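Local coordinates for protein putative phosphatase (DUF442) (Shewanella putrefaciens CN-32, PDB 3GXH) that is a putative phosphatase of the DSP-PTPase-like family (DUF442) that probably hydrolyses phosphate esters, though its substrate is not established, at residues L116-K120 / Q121-P125; Q129-T132 / P133-D136. One frame throughout, in Å; residues are numbered along the deposited sequence.

Overall arrangement
Followed from the N terminus, the chain completes its five-stranded mixed sheet with strand 100-103 and then runs along helix 108-120. Contact 1 ends that helix and turns the chain through 121-125 into the short helix 127-130. Contact 2 comes next, turning the chain out of helix 127-130 toward helix 142-154. The two turns lie in series, neither nested nor crossed, with centres about 16 Å apart. They nevertheless meet at Thr130: its OG1, hydrogen-bonded to Asn126 O, packs 3.8 Å from Gln118 OE1 and 3.8 Å from Pro125 CB. Gln18 of strand 16-19 bonds to both contacts, its O to Gln118 NE2 and its NE2 to Thr130 O.

Contact 1 (L116-K120 / Q121-P125); sequences LYQLK and QGQNP
Tyr117 CG lies opposite the backbone N (chi1 168°), beside the carbonyl carbon, which turns the ring toward Gln121; there chi1 of Gln121 (-71°) carries its CG over the ring, and a bend at chi2 lays the amide beyond nearly parallel to it, the planes 11° apart. The setting is a Schellman motif that ends helix 108-120: Gly122 has positive phi, Gly122 N bonds to Leu119 O, and Gln123 N reaches back to Gln118 O at 3.0 Å in a nearly straight line with that carbonyl. Gln121 CG sits 3.7 Å from the centroid of the Tyr117 ring, a CH-pi contact over the face. Beside it, Lys120 runs in the same direction and its NZ donates to Gln121 OE1 at 2.7 Å from above the carbonyl plane. Lys120 also makes a cation-pi contact with Phe89 of helix 82-94.

On the Gln118 flank, the side chains of Gln118 and Gln123 cross at about a right angle, with Gln123 OE1 3.5 Å from Gln118 CG. One water joins their amides, accepting from Gln118 NE2, which Gln18 O also holds, and donating to Gln123 OE1. Pro125 brings the chain back against the helix, its CG 4.0 Å from Leu119 CB and its CB 3.6 Å from Gln118 OE1. Leu119 O, already the acceptor for Gly122 N, receives a second bond from a water at 2.8 Å, and that water in turn accepts from Asn124 N.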
loop_
_atom_site.group_PDB
_atom_site.type_symbol
_atom_site.label_atom_id
_atom_site.label_comp_id
_atom_site.label_asym_id
_atom_site.label_seq_id
_atom_site.Cartn_x
_atom_site.Cartn_y
_atom_site.Cartn_z
ATOM N N LEU A 116 -5.296 6.636 5.109
ATOM C CA LEU A 116 -5.772 6.487 6.455
ATOM C C LEU A 116 -4.624 6.460 7.454
ATOM O O LEU A 116 -4.763 6.982 8.586
ATOM C CB LEU A 116 -6.628 5.228 6.586
ATOM C CG LEU A 116 -7.995 5.383 5.911
ATOM C CD1 LEU A 116 -8.721 4.039 5.939
ATOM C CD2 LEU A 116 -8.886 6.484 6.538
ATOM N N TYR A 117 -3.498 5.877 7.075
ATOM C CA TYR A 117 -2.344 5.817 7.935
ATOM C C TYR A 117 -1.796 7.199 8.186
ATOM O O TYR A 117 -1.508 7.574 9.335
ATOM C CB TYR A 117 -1.265 4.907 7.326
ATOM C CG TYR A 117 0.065 5.010 8.006
ATOM C CD1 TYR A 117 0.281 4.362 9.211
ATOM C CD2 TYR A 117 1.108 5.799 7.463
ATOM C CE1 TYR A 117 1.522 4.459 9.856
ATOM C CE2 TYR A 117 2.341 5.908 8.123
ATOM C CZ TYR A 117 2.518 5.222 9.289
ATOM O OH TYR A 117 3.740 5.364 9.934
ATOM N N GLN A 118 -1.607 7.958 7.132
ATOM C CA GLN A 118 -1.075 9.306 7.301
ATOM C C GLN A 118 -2.025 10.160 8.133
ATOM O O GLN A 118 -1.594 10.968 8.974
ATOM C CB GLN A 118 -0.766 9.944 5.972
ATOM C CG GLN A 118 0.343 9.190 5.232
ATOM C CD GLN A 118 0.763 9.807 3.914
ATOM O OE1 GLN A 118 -0.043 10.411 3.180
ATOM N NE2 GLN A 118 2.060 9.629 3.585
ATOM N N LEU A 119 -3.321 9.988 7.882
ATOM C CA LEU A 119 -4.337 10.732 8.631
ATOM C C LEU A 119 -4.244 10.406 10.115
ATOM O O LEU A 119 -4.187 11.313 10.967
ATOM C CB LEU A 119 -5.715 10.421 8.036
ATOM C CG LEU A 119 -6.865 11.197 8.639
ATOM C CD1 LEU A 119 -6.691 12.693 8.334
ATOM C CD2 LEU A 119 -8.175 10.664 8.060
ATOM N N LYS A 120 -4.135 9.129 10.470
ATOM C CA LYS A 120 -4.111 8.771 11.899
ATOM C C LYS A 120 -2.791 9.122 12.587
ATOM O O LYS A 120 -2.755 9.353 13.816
ATOM C CB LYS A 120 -4.462 7.304 12.077
ATOM C CG LYS A 120 -3.326 6.403 11.821
ATOM C CD LYS A 120 -2.494 6.036 13.054
ATOM C CE LYS A 120 -1.596 4.866 12.691
ATOM N NZ LYS A 120 -0.553 4.614 13.713
ATOM N N GLN A 121 -1.701 9.186 11.827
ATOM C CA GLN A 121 -0.402 9.616 12.322
ATOM C C GLN A 121 -0.369 11.130 12.589
ATOM O O GLN A 121 0.642 11.649 13.041
ATOM C CB GLN A 121 0.689 9.252 11.318
ATOM C CG GLN A 121 0.956 7.792 11.256
ATOM C CD GLN A 121 1.607 7.330 12.519
ATOM O OE1 GLN A 121 0.949 6.807 13.414
ATOM N NE2 GLN A 121 2.903 7.581 12.628
ATOM N N GLY A 122 -1.443 11.833 12.270
ATOM C CA GLY A 122 -1.478 13.296 12.461
ATOM C C GLY A 122 -0.757 14.067 11.348
ATOM O O GLY A 122 -0.446 15.250 11.528
ATOM N N GLN A 123 -0.506 13.424 10.200
ATOM C CA GLN A 123 0.313 14.023 9.116
ATOM C C GLN A 123 -0.525 14.901 8.151
ATOM O O GLN A 123 0.022 15.483 7.207
ATOM C CB GLN A 123 1.124 12.947 8.351
ATOM C CG GLN A 123 2.063 12.122 9.276
ATOM C CD GLN A 123 2.764 10.934 8.599
ATOM O OE1 GLN A 123 2.582 10.665 7.407
ATOM N NE2 GLN A 123 3.553 10.201 9.389
ATOM N N ASN A 124 -1.831 15.015 8.393
ATOM C CA ASN A 124 -2.737 15.871 7.584
ATOM C C ASN A 124 -2.560 15.684 6.054
ATOM O O ASN A 124 -2.251 16.626 5.325
ATOM C CB ASN A 124 -2.572 17.363 7.959
ATOM C CG ASN A 124 -3.662 18.234 7.369
ATOM O OD1 ASN A 124 -4.805 17.793 7.214
ATOM N ND2 ASN A 124 -3.318 19.472 7.028
ATOM N N PRO A 125 -2.762 14.445 5.564
ATOM C CA PRO A 125 -2.590 14.182 4.134
ATOM C C PRO A 125 -3.685 14.858 3.323
ATOM O O PRO A 125 -4.765 15.089 3.845
ATOM C CB PRO A 125 -2.746 12.656 4.046
ATOM C CG PRO A 125 -3.672 12.332 5.186
ATOM C CD PRO A 125 -3.224 13.259 6.301
HETATM O O HOH W 1 5.169 7.432 9.042
HETATM O O HOH W 2 3.773 8.566 5.801
HETATM O O HOH W 3 -3.753 13.933 10.052
#

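Contact 2 (Q129-T132 / P133-D136); sequences QTMT and PWND
One face of the Trp134 indole is taken by the selenomethionine at Met131, whose CE lies 3.4 Å from the centroid of the five-membered ring and only 7° off its normal. This is a CH-pi contact through the methyl end. SE stands farther back over the same ring, 5.0 Å from that centroid, which makes the pair a Met-aromatic contact as well. Trp134 NE1 bonds to Tyr108 O; the rings of Tyr108 and Trp144 also meet the indole, inclined steeply to it. The bend at chi3 (62°) of Met131 brings CE over the indole while the two side chains run side by side in the same direction.

The backbone beneath has left helix 127-130 at Met131 and continues through a 3-10 turn. Trp134 N bonds to Met131 O at 2.9 Å, and Asn135 N bonds to Thr132 O at the same distance. Both donors stand well out of the carbonyl planes, the first by 44°, as the tight turn brings each N-H over the carbonyl three residues back. Pro133 lies within this turn and has no N-H to offer Met131 O. A water donates to Met131 O at 2.8 Å and accepts from Asp136 N, carrying the turn one residue further. Thr132 OG1 bonds to Gln129 O at 2.8 Å, tying the turn back to the helix end, where Gln129 O also receives Gln16 NE2. Ala128 O lies within bonding distance of the same hydroxyl, whose hydrogen is probably shared between the two carbonyls.

Chemically, the indole plays two roles: its face is met by the methyl CE, with the selenium farther back, while its N-H is satisfied by a backbone carbonyl of helix 108-120. Dispersion and one directional bond together would restrict the rotation of Trp134, and Met131 O is gripped by two donors, Trp134 N and a water.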
loop_
_atom_site.group_PDB
_atom_site.type_symbol
_atom_site.label_atom_id
_atom_site.label_comp_id
_atom_site.label_asym_id
_atom_site.label_seq_id
_atom_site.Cartn_x
_atom_site.Cartn_y
_atom_site.Cartn_z
ATOM N N GLN A 129 -4.903 14.014 -3.382
ATOM C CA GLN A 129 -3.526 13.830 -3.774
ATOM C C GLN A 129 -3.072 12.398 -3.475
ATOM O O GLN A 129 -2.487 11.719 -4.330
ATOM C CB GLN A 129 -2.599 14.833 -3.061
ATOM C CG GLN A 129 -1.158 14.756 -3.408
ATOM C CD GLN A 129 -0.272 15.519 -2.438
ATOM O OE1 GLN A 129 -0.680 15.834 -1.308
ATOM N NE2 GLN A 129 0.954 15.826 -2.869
ATOM N N THR A 130 -3.340 11.947 -2.263
ATOM C CA THR A 130 -2.916 10.617 -1.834
ATOM C C THR A 130 -3.602 9.525 -2.682
ATOM O O THR A 130 -2.950 8.520 -3.032
ATOM C CB THR A 130 -3.206 10.424 -0.335
ATOM O OG1 THR A 130 -2.496 11.399 0.425
ATOM C CG2 THR A 130 -2.716 9.055 0.125
HETATM N N MSE A 131 -4.873 9.752 -2.972
HETATM C CA MSE A 131 -5.712 8.741 -3.631
HETATM C C MSE A 131 -5.891 9.025 -5.105
HETATM O O MSE A 131 -6.862 8.645 -5.715
HETATM C CB MSE A 131 -7.052 8.555 -2.921
HETATM C CG MSE A 131 -6.887 7.958 -1.496
HETATM SE SE MSE A 131 -8.540 7.946 -0.504
HETATM C CE MSE A 131 -9.619 6.751 -1.634
ATOM N N THR A 132 -4.840 9.590 -5.691
ATOM C CA THR A 132 -4.797 9.847 -7.128
ATOM C C THR A 132 -5.186 8.619 -7.982
ATOM O O THR A 132 -5.913 8.763 -8.956
ATOM C CB THR A 132 -3.417 10.476 -7.510
ATOM O OG1 THR A 132 -3.387 11.834 -7.023
ATOM C CG2 THR A 132 -3.217 10.487 -9.022
ATOM N N PRO A 133 -4.760 7.406 -7.590
ATOM C CA PRO A 133 -5.116 6.248 -8.395
ATOM C C PRO A 133 -6.573 5.966 -8.491
ATOM O O PRO A 133 -6.974 5.263 -9.402
ATOM C CB PRO A 133 -4.407 5.089 -7.666
ATOM C CG PRO A 133 -3.206 5.741 -7.055
ATOM C CD PRO A 133 -3.776 7.034 -6.547
ATOM N N TRP A 134 -7.378 6.515 -7.580
ATOM C CA TRP A 134 -8.819 6.343 -7.585
ATOM C C TRP A 134 -9.489 7.099 -8.705
ATOM O O TRP A 134 -10.654 6.882 -8.973
ATOM C CB TRP A 134 -9.474 6.716 -6.219
ATOM C CG TRP A 134 -9.203 5.691 -5.199
ATOM C CD1 TRP A 134 -7.999 5.421 -4.628
ATOM C CD2 TRP A 134 -10.140 4.777 -4.610
ATOM N NE1 TRP A 134 -8.130 4.414 -3.718
ATOM C CE2 TRP A 134 -9.417 3.965 -3.714
ATOM C CE3 TRP A 134 -11.502 4.516 -4.800
ATOM C CZ2 TRP A 134 -10.009 2.942 -2.999
ATOM C CZ3 TRP A 134 -12.093 3.502 -4.052
ATOM C CH2 TRP A 134 -11.355 2.742 -3.162
ATOM N N ASN A 135 -8.751 8.036 -9.302
ATOM C CA ASN A 135 -9.256 8.800 -10.413
ATOM C C ASN A 135 -10.639 9.318 -10.126
ATOM O O ASN A 135 -11.530 9.205 -10.972
ATOM C CB ASN A 135 -9.250 7.915 -11.667
ATOM C CG ASN A 135 -9.146 8.716 -12.912
ATOM O OD1 ASN A 135 -10.051 8.701 -13.747
ATOM N ND2 ASN A 135 -8.058 9.467 -13.038
ATOM N N ASP A 136 -10.820 9.869 -8.926
ATOM C CA ASP A 136 -12.092 10.396 -8.449
ATOM C C ASP A 136 -13.316 9.425 -8.402
ATOM O O ASP A 136 -14.460 9.868 -8.475
ATOM C CB ASP A 136 -12.470 11.656 -9.248
HETATM O O HOH W 4 -8.921 10.179 -6.862
#